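Local atomic coordinates of DNA polymerase sliding clamp B (PDB entry 3AIZ), a protein that serves as a subunit of the ring-shaped sliding clamp that encircles DNA and tethers DNA polymerase and other processing proteins to it during replication. Residues Glu163-Leu168 against Leu180-Lys185; Asn29-Ser34 against Thr120-Leu125. All blocks are in the same frame, centred on the assembly; numbering follows the deposited sequence.

Contact 1. Residues Glu163-Leu168 against Leu180-Lys185; sequences ENTVTL and LLKQDK
V166 and L181 form a hydrogen-bonded pair of an antiparallel beta hairpin, strands 165-172 and 175-183, in the C-terminal domain of this PCNA-family clamp. Both backbone bonds of the pair are nearly straight. V166 N donates to L181 O, and L181 N returns a bond to V166 O at 2.8 Å, with 179° at the hydrogen. The same V166 O also receives a CA-H...O contact from L180.

V166 and L181 face one way, and V166 CB lies 4.2 Å from L181 CB. L181 CD1 also reaches L168 CD1. This apolar face lies against I146 of helix 140-150, touched by L168 and L181, and V166 and L168 both pack on I159.

T165, T167, L180 and K182 take the other face. L180 and T167 lie side by side and point the same way. CD2 of L180 touches both branches of T167, 3.2 Å from OG1 and 3.7 Å from CG2. L180 also pairs with a strand of the neighbouring sliding clamp C chain, so the sheet runs on across the subunit interface. K185, in the type II turn from K182, forms a salt bridge with D102 of that chain.

The aliphatic chain of K182 slants across T165. A bend at chi3 (73°) brings K182 CE toward the hydroxyl, 3.3 Å from T165 OG1.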
ATOM      1  N   GLU A 163     -51.686 -11.554 -10.411  1.00 60.61           N
ATOM      2  CA  GLU A 163     -51.305 -12.826 -11.015  1.00 64.72           C
ATOM      3  C   GLU A 163     -49.933 -12.793 -11.697  1.00 62.14           C
ATOM      4  O   GLU A 163     -49.258 -13.820 -11.786  1.00 61.89           O
ATOM      5  CB  GLU A 163     -52.376 -13.300 -12.002  1.00 74.34           C
ATOM      6  CG  GLU A 163     -52.132 -14.696 -12.558  1.00 76.62           C
ATOM      7  CD  GLU A 163     -53.244 -15.163 -13.477  1.00 84.96           C
ATOM      8  OE1 GLU A 163     -54.219 -14.406 -13.667  1.00 89.01           O
ATOM      9  OE2 GLU A 163     -53.143 -16.288 -14.009  1.00 83.40           O
ATOM     10  N   ASN A 164     -49.516 -11.619 -12.166  1.00 55.48           N
ATOM     11  CA  ASN A 164     -48.296 -11.525 -12.969  1.00 55.06           C
ATOM     12  C   ASN A 164     -47.277 -10.476 -12.523  1.00 51.66           C
ATOM     13  O   ASN A 164     -46.230 -10.327 -13.150  1.00 51.08           O
ATOM     14  CB  ASN A 164     -48.651 -11.286 -14.441  1.00 57.65           C
ATOM     15  CG  ASN A 164     -49.344 -12.474 -15.078  1.00 65.34           C
ATOM     16  OD1 ASN A 164     -49.298 -13.589 -14.558  1.00 68.98           O
ATOM     17  ND2 ASN A 164     -49.989 -12.239 -16.215  1.00 66.50           N
ATOM     18  N   THR A 165     -47.572  -9.753 -11.448  1.00 48.26           N
ATOM     19  CA  THR A 165     -46.719  -8.636 -11.050  1.00 42.82           C
ATOM     20  C   THR A 165     -46.609  -8.453  -9.540  1.00 40.03           C
ATOM     21  O   THR A 165     -47.613  -8.444  -8.830  1.00 43.64           O
ATOM     22  CB  THR A 165     -47.217  -7.313 -11.669  1.00 48.80           C
ATOM     23  OG1 THR A 165     -47.206  -7.414 -13.099  1.00 53.49           O
ATOM     24  CG2 THR A 165     -46.333  -6.152 -11.241  1.00 45.30           C
ATOM     25  N   VAL A 166     -45.380  -8.301  -9.055  1.00 35.54           N
ATOM     26  CA  VAL A 166     -45.141  -7.961  -7.657  1.00 34.68           C
ATOM     27  C   VAL A 166     -44.718  -6.499  -7.567  1.00 33.32           C
ATOM     28  O   VAL A 166     -43.822  -6.059  -8.284  1.00 35.23           O
ATOM     29  CB  VAL A 166     -44.054  -8.853  -7.023  1.00 33.86           C
ATOM     30  CG1 VAL A 166     -43.817  -8.454  -5.576  1.00 29.55           C
ATOM     31  CG2 VAL A 166     -44.452 -10.317  -7.110  1.00 33.77           C
ATOM     32  N   THR A 167     -45.367  -5.750  -6.682  1.00 32.42           N
ATOM     33  CA  THR A 167     -45.151  -4.311  -6.592  1.00 29.93           C
ATOM     34  C   THR A 167     -44.716  -3.875  -5.195  1.00 31.61           C
ATOM     35  O   THR A 167     -45.299  -4.291  -4.197  1.00 32.49           O
ATOM     36  CB  THR A 167     -46.430  -3.539  -6.971  1.00 31.61           C
ATOM     37  OG1 THR A 167     -46.815  -3.874  -8.311  1.00 33.29           O
ATOM     38  CG2 THR A 167     -46.205  -2.041  -6.871  1.00 35.80           C
ATOM     39  N   LEU A 168     -43.685  -3.037  -5.134  1.00 30.23           N
ATOM     40  CA  LEU A 168     -43.245  -2.455  -3.870  1.00 30.56           C
ATOM     41  C   LEU A 168     -43.374  -0.936  -3.929  1.00 33.26           C
ATOM     42  O   LEU A 168     -42.989  -0.317  -4.920  1.00 34.03           O
ATOM     43  CB  LEU A 168     -41.800  -2.854  -3.557  1.00 32.65           C
ATOM     44  CG  LEU A 168     -41.509  -4.341  -3.328  1.00 31.20           C
ATOM     45  CD1 LEU A 168     -41.428  -5.091  -4.650  1.00 31.03           C
ATOM     46  CD2 LEU A 168     -40.223  -4.519  -2.542  1.00 25.54           C
ATOM     47  N   LEU A 180     -41.409  -2.584  -9.897  1.00 38.19           N
ATOM     48  CA  LEU A 180     -42.250  -3.677 -10.370  1.00 36.77           C
ATOM     49  C   LEU A 180     -41.408  -4.894 -10.728  1.00 38.92           C
ATOM     50  O   LEU A 180     -40.481  -4.805 -11.534  1.00 40.00           O
ATOM     51  CB  LEU A 180     -43.065  -3.238 -11.587  1.00 37.82           C
ATOM     52  CG  LEU A 180     -43.912  -1.976 -11.415  1.00 42.48           C
ATOM     53  CD1 LEU A 180     -44.578  -1.592 -12.729  1.00 48.20           C
ATOM     54  CD2 LEU A 180     -44.949  -2.168 -10.319  1.00 38.69           C
ATOM     55  N   LEU A 181     -41.736  -6.029 -10.124  1.00 38.30           N
ATOM     56  CA  LEU A 181     -41.036  -7.272 -10.412  1.00 34.99           C
ATOM     57  C   LEU A 181     -41.963  -8.233 -11.146  1.00 35.67           C
ATOM     58  O   LEU A 181     -43.066  -8.522 -10.684  1.00 39.12           O
ATOM     59  CB  LEU A 181     -40.519  -7.905  -9.121  1.00 36.60           C
ATOM     60  CG  LEU A 181     -39.713  -6.977  -8.210  1.00 35.48           C
ATOM     61  CD1 LEU A 181     -39.170  -7.733  -7.008  1.00 30.95           C
ATOM     62  CD2 LEU A 181     -38.582  -6.317  -8.980  1.00 37.57           C
ATOM     63  N   LYS A 182     -41.514  -8.717 -12.298  1.00 37.48           N
ATOM     64  CA  LYS A 182     -42.312  -9.625 -13.112  1.00 39.07           C
ATOM     65  C   LYS A 182     -41.466 -10.818 -13.534  1.00 41.15           C
ATOM     66  O   LYS A 182     -40.253 -10.831 -13.328  1.00 41.44           O
ATOM     67  CB  LYS A 182     -42.848  -8.899 -14.349  1.00 40.28           C
ATOM     68  CG  LYS A 182     -43.377  -7.501 -14.061  1.00 46.91           C
ATOM     69  CD  LYS A 182     -43.904  -6.816 -15.313  1.00 53.23           C
ATOM     70  CE  LYS A 182     -45.235  -7.407 -15.753  1.00 63.41           C
ATOM     71  NZ  LYS A 182     -45.882  -6.591 -16.822  1.00 64.21           N
ATOM     72  N   GLN A 183     -42.109 -11.823 -14.120  1.00 41.54           N
ATOM     73  CA  GLN A 183     -41.397 -12.992 -14.620  1.00 38.30           C
ATOM     74  C   GLN A 183     -40.302 -12.581 -15.600  1.00 40.80           C
ATOM     75  O   GLN A 183     -40.504 -11.698 -16.434  1.00 42.65           O
ATOM     76  CB  GLN A 183     -42.368 -13.957 -15.301  1.00 40.67           C
ATOM     77  CG  GLN A 183     -41.704 -15.186 -15.891  1.00 39.82           C
ATOM     78  CD  GLN A 183     -41.088 -16.074 -14.830  1.00 42.71           C
ATOM     79  OE1 GLN A 183     -41.706 -16.352 -13.801  1.00 41.87           O
ATOM     80  NE2 GLN A 183     -39.864 -16.529 -15.076  1.00 39.72           N
ATOM     81  N   ASP A 184     -39.141 -13.221 -15.487  1.00 42.78           N
ATOM     82  CA  ASP A 184     -38.006 -12.947 -16.368  1.00 41.59           C
ATOM     83  C   ASP A 184     -37.507 -11.510 -16.255  1.00 41.73           C
ATOM     84  O   ASP A 184     -36.673 -11.073 -17.048  1.00 43.51           O
ATOM     85  CB  ASP A 184     -38.361 -13.258 -17.825  1.00 44.53           C
ATOM     86  CG  ASP A 184     -38.660 -14.726 -18.053  1.00 50.96           C
ATOM     87  OD1 ASP A 184     -38.268 -15.557 -17.207  1.00 52.33           O
ATOM     88  OD2 ASP A 184     -39.287 -15.048 -19.085  1.00 56.07           O
ATOM     89  N   LYS A 185     -38.014 -10.777 -15.270  1.00 41.84           N
ATOM     90  CA  LYS A 185     -37.615  -9.388 -15.077  1.00 42.38           C
ATOM     91  C   LYS A 185     -38.043  -8.862 -13.712  1.00 42.33           C
ATOM     92  O   LYS A 185     -39.044  -8.153 -13.604  1.00 41.29           O
ATOM     93  CB  LYS A 185     -38.201  -8.508 -16.183  1.00 39.49           C
ATOM     94  CG  LYS A 185     -37.781  -7.049 -16.108  1.00 44.04           C
ATOM     95  CD  LYS A 185     -38.481  -6.210 -17.167  1.00 45.50           C
ATOM     96  CE  LYS A 185     -38.097  -4.743 -17.048  1.00 49.16           C
ATOM     97  NZ  LYS A 185     -38.821  -3.894 -18.035  1.00 58.40           N
TER

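Contact 2. Residues Asn29-Ser34 against Thr120-Leu125; sequences NFTEDS and TSIDQL
N29, near the end of strand 25-30, meets I122 and D123 of the segment that follows strand 109-120. One hydrogen bond joins the two segments. D123 N donates to N29 OD1 at 3.1 Å, with 157° at the hydrogen. The backbone N-H does not come in the plane of the amide. It approaches from above, 56° out of the carbonyl plane. The other end of the amide, ND2, makes a weak bond to F36 O on the adjacent strand 34-40. N29 thus links the loop to strand 25-30 and, weakly, to strand 34-40.

Apolar contact centres on I122. Its two branches do different work. CG2 of I122 rests against the stem of N29, 3.8 Å from N29 CB. The longer branch extends I122 CD1 the other way along the 29-34 segment, to T31 CG2 at 3.4 Å. There the two side chains cross at about a right angle. The same CD1 also lies against F30 O. I122 also touches P65.

Polar bonds inside the turn fix T31. Its hydroxyl OG1 lies between the backbone N and the carbonyl carbon (chi1 75°) and donates to S34 O at 2.6 Å, in the carbonyl plane and on a lone pair. T31 N bonds to that oxygen as well. This leaves the methyl CG2 facing I122. T31 O takes a further bond from Y60 OH.

D123 and Q124 are also linked weakly to R38. Together these contacts lay the start of the linker between the two PCNA domains along the 25-30/34-40 hairpin of the N-terminal domain.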
ATOM      1  N   ASN A  29     -27.923 -25.424  17.618  1.00 43.84           N
ATOM      2  CA  ASN A  29     -28.737 -26.581  17.959  1.00 42.90           C
ATOM      3  C   ASN A  29     -28.448 -27.766  17.046  1.00 43.50           C
ATOM      4  O   ASN A  29     -28.661 -27.696  15.835  1.00 42.15           O
ATOM      5  CB  ASN A  29     -30.223 -26.223  17.909  1.00 42.22           C
ATOM      6  CG  ASN A  29     -30.584 -25.107  18.869  1.00 48.06           C
ATOM      7  OD1 ASN A  29     -30.413 -25.233  20.080  1.00 51.65           O
ATOM      8  ND2 ASN A  29     -31.090 -24.005  18.330  1.00 52.71           N
ATOM      9  N   PHE A  30     -27.957 -28.850  17.636  1.00 46.22           N
ATOM     10  CA  PHE A  30     -27.691 -30.075  16.893  1.00 44.59           C
ATOM     11  C   PHE A  30     -28.849 -31.053  17.053  1.00 44.01           C
ATOM     12  O   PHE A  30     -29.076 -31.583  18.138  1.00 49.48           O
ATOM     13  CB  PHE A  30     -26.393 -30.725  17.372  1.00 41.73           C
ATOM     14  CG  PHE A  30     -25.172 -29.883  17.147  1.00 38.07           C
ATOM     15  CD1 PHE A  30     -24.784 -28.938  18.081  1.00 39.40           C
ATOM     16  CD2 PHE A  30     -24.410 -30.037  16.001  1.00 37.62           C
ATOM     17  CE1 PHE A  30     -23.659 -28.162  17.876  1.00 37.60           C
ATOM     18  CE2 PHE A  30     -23.283 -29.264  15.792  1.00 33.58           C
ATOM     19  CZ  PHE A  30     -22.908 -28.325  16.730  1.00 32.92           C
ATOM     20  N   THR A  31     -29.580 -31.283  15.969  1.00 42.40           N
ATOM     21  CA  THR A  31     -30.704 -32.209  15.993  1.00 44.12           C
ATOM     22  C   THR A  31     -30.489 -33.312  14.969  1.00 45.81           C
ATOM     23  O   THR A  31     -29.493 -33.312  14.247  1.00 48.42           O
ATOM     24  CB  THR A  31     -32.037 -31.500  15.688  1.00 45.23           C
ATOM     25  OG1 THR A  31     -32.120 -31.211  14.287  1.00 47.07           O
ATOM     26  CG2 THR A  31     -32.151 -30.210  16.481  1.00 41.33           C
ATOM     27  N   GLU A  32     -31.428 -34.249  14.906  1.00 46.81           N
ATOM     28  CA  GLU A  32     -31.333 -35.359  13.969  1.00 53.15           C
ATOM     29  C   GLU A  32     -31.519 -34.886  12.531  1.00 53.66           C
ATOM     30  O   GLU A  32     -30.908 -35.421  11.606  1.00 54.88           O
ATOM     31  CB  GLU A  32     -32.376 -36.429  14.300  1.00 59.62           C
ATOM     32  CG  GLU A  32     -32.337 -37.641  13.380  1.00 66.57           C
ATOM     33  CD  GLU A  32     -33.501 -38.589  13.609  1.00 79.03           C
ATOM     34  OE1 GLU A  32     -34.469 -38.191  14.292  1.00 80.37           O
ATOM     35  OE2 GLU A  32     -33.450 -39.729  13.102  1.00 81.69           O
ATOM     36  N   ASP A  33     -32.358 -33.870  12.350  1.00 51.88           N
ATOM     37  CA  ASP A  33     -32.730 -33.418  11.014  1.00 55.78           C
ATOM     38  C   ASP A  33     -31.916 -32.226  10.507  1.00 52.15           C
ATOM     39  O   ASP A  33     -31.893 -31.959   9.306  1.00 46.68           O
ATOM     40  CB  ASP A  33     -34.225 -33.096  10.957  1.00 55.18           C
ATOM     41  CG  ASP A  33     -35.091 -34.331  11.115  1.00 69.91           C
ATOM     42  OD1 ASP A  33     -34.536 -35.452  11.119  1.00 67.23           O
ATOM     43  OD2 ASP A  33     -36.327 -34.182  11.232  1.00 78.68           O
ATOM     44  N   SER A  34     -31.254 -31.514  11.414  1.00 47.23           N
ATOM     45  CA  SER A  34     -30.461 -30.359  11.009  1.00 44.41           C
ATOM     46  C   SER A  34     -29.720 -29.698  12.163  1.00 43.59           C
ATOM     47  O   SER A  34     -30.129 -29.790  13.320  1.00 41.60           O
ATOM     48  CB  SER A  34     -31.355 -29.312  10.341  1.00 44.43           C
ATOM     49  OG  SER A  34     -32.180 -28.668  11.297  1.00 41.00           O
ATOM     50  N   THR A 120     -26.655 -26.595  26.689  1.00 60.62           N
ATOM     51  CA  THR A 120     -28.034 -26.426  27.131  1.00 63.37           C
ATOM     52  C   THR A 120     -28.980 -27.368  26.397  1.00 59.75           C
ATOM     53  O   THR A 120     -28.549 -28.262  25.668  1.00 56.41           O
ATOM     54  CB  THR A 120     -28.523 -24.981  26.912  1.00 62.37           C
ATOM     55  OG1 THR A 120     -28.395 -24.637  25.526  1.00 55.21           O
ATOM     56  CG2 THR A 120     -27.709 -24.007  27.749  1.00 63.61           C
ATOM     57  N   SER A 121     -30.275 -27.162  26.606  1.00 63.36           N
ATOM     58  CA  SER A 121     -31.295 -27.917  25.895  1.00 69.52           C
ATOM     59  C   SER A 121     -31.650 -27.193  24.602  1.00 65.74           C
ATOM     60  O   SER A 121     -31.664 -25.962  24.554  1.00 64.95           O
ATOM     61  CB  SER A 121     -32.538 -28.097  26.769  1.00 70.48           C
ATOM     62  OG  SER A 121     -33.021 -26.846  27.227  1.00 79.76           O
ATOM     63  N   ILE A 122     -31.934 -27.961  23.555  1.00 58.98           N
ATOM     64  CA  ILE A 122     -32.201 -27.391  22.240  1.00 59.84           C
ATOM     65  C   ILE A 122     -33.305 -26.340  22.257  1.00 65.00           C
ATOM     66  O   ILE A 122     -34.392 -26.571  22.789  1.00 65.72           O
ATOM     67  CB  ILE A 122     -32.563 -28.479  21.214  1.00 58.33           C
ATOM     68  CG1 ILE A 122     -31.362 -29.389  20.963  1.00 56.34           C
ATOM     69  CG2 ILE A 122     -33.031 -27.850  19.910  1.00 58.85           C
ATOM     70  CD1 ILE A 122     -31.534 -30.302  19.779  1.00 52.36           C
ATOM     71  N   ASP A 123     -33.014 -25.182  21.674  1.00 65.20           N
ATOM     72  CA  ASP A 123     -34.008 -24.132  21.506  1.00 67.00           C
ATOM     73  C   ASP A 123     -34.877 -24.449  20.297  1.00 68.14           C
ATOM     74  O   ASP A 123     -34.451 -24.277  19.154  1.00 68.75           O
ATOM     75  CB  ASP A 123     -33.325 -22.776  21.321  1.00 66.08           C
ATOM     76  CG  ASP A 123     -34.315 -21.650  21.088  1.00 71.05           C
ATOM     77  OD1 ASP A 123     -35.444 -21.732  21.619  1.00 70.19           O
ATOM     78  OD2 ASP A 123     -33.963 -20.684  20.378  1.00 68.35           O
ATOM     79  N   GLN A 124     -36.096 -24.917  20.553  1.00 69.59           N
ATOM     80  CA  GLN A 124     -37.002 -25.345  19.489  1.00 67.99           C
ATOM     81  C   GLN A 124     -37.213 -24.278  18.415  1.00 66.48           C
ATOM     82  O   GLN A 124     -37.366 -23.094  18.718  1.00 65.36           O
ATOM     83  CB  GLN A 124     -38.347 -25.780  20.072  1.00 63.25           C
ATOM     84  CG  GLN A 124     -38.260 -26.996  20.982  1.00 65.63           C
ATOM     85  CD  GLN A 124     -37.814 -28.246  20.247  1.00 71.27           C
ATOM     86  OE1 GLN A 124     -37.739 -28.262  19.017  1.00 72.89           O
ATOM     87  NE2 GLN A 124     -37.518 -29.302  20.998  1.00 73.03           N
ATOM     88  N   LEU A 125     -37.219 -24.715  17.159  1.00 62.27           N
ATOM     89  CA  LEU A 125     -37.402 -23.818  16.025  1.00 61.10           C
ATOM     90  C   LEU A 125     -38.885 -23.554  15.778  1.00 62.34           C
ATOM     91  O   LEU A 125     -39.601 -24.416  15.267  1.00 58.88           O
ATOM     92  CB  LEU A 125     -36.756 -24.417  14.773  1.00 57.68           C
ATOM     93  CG  LEU A 125     -36.672 -23.526  13.534  1.00 51.41           C
ATOM     94  CD1 LEU A 125     -35.993 -22.214  13.878  1.00 49.82           C
ATOM     95  CD2 LEU A 125     -35.932 -24.239  12.410  1.00 47.20           C
TER

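Overall arrangement
The two contacts lie on opposite sides of the chain's centre, their own centres about 37 Å apart, and they do not touch. Contact 1 belongs to the C-terminal domain and contact 2 to the N-terminal one. Neither is wholly core: each has a buried part and a more open part. Contact 1 joins the two strands of one hairpin through regular backbone pairing. Contact 2 brings together segments 86 residues apart, and its single cross-segment bond uses a side-chain amide. Their hydrophobic parts differ too: several residues share the work in contact 1, while in contact 2 the apolar contact centres on one isoleucine. Contact 1 reaches a subunit interface, whereas contact 2 touches no other chain of the assembly.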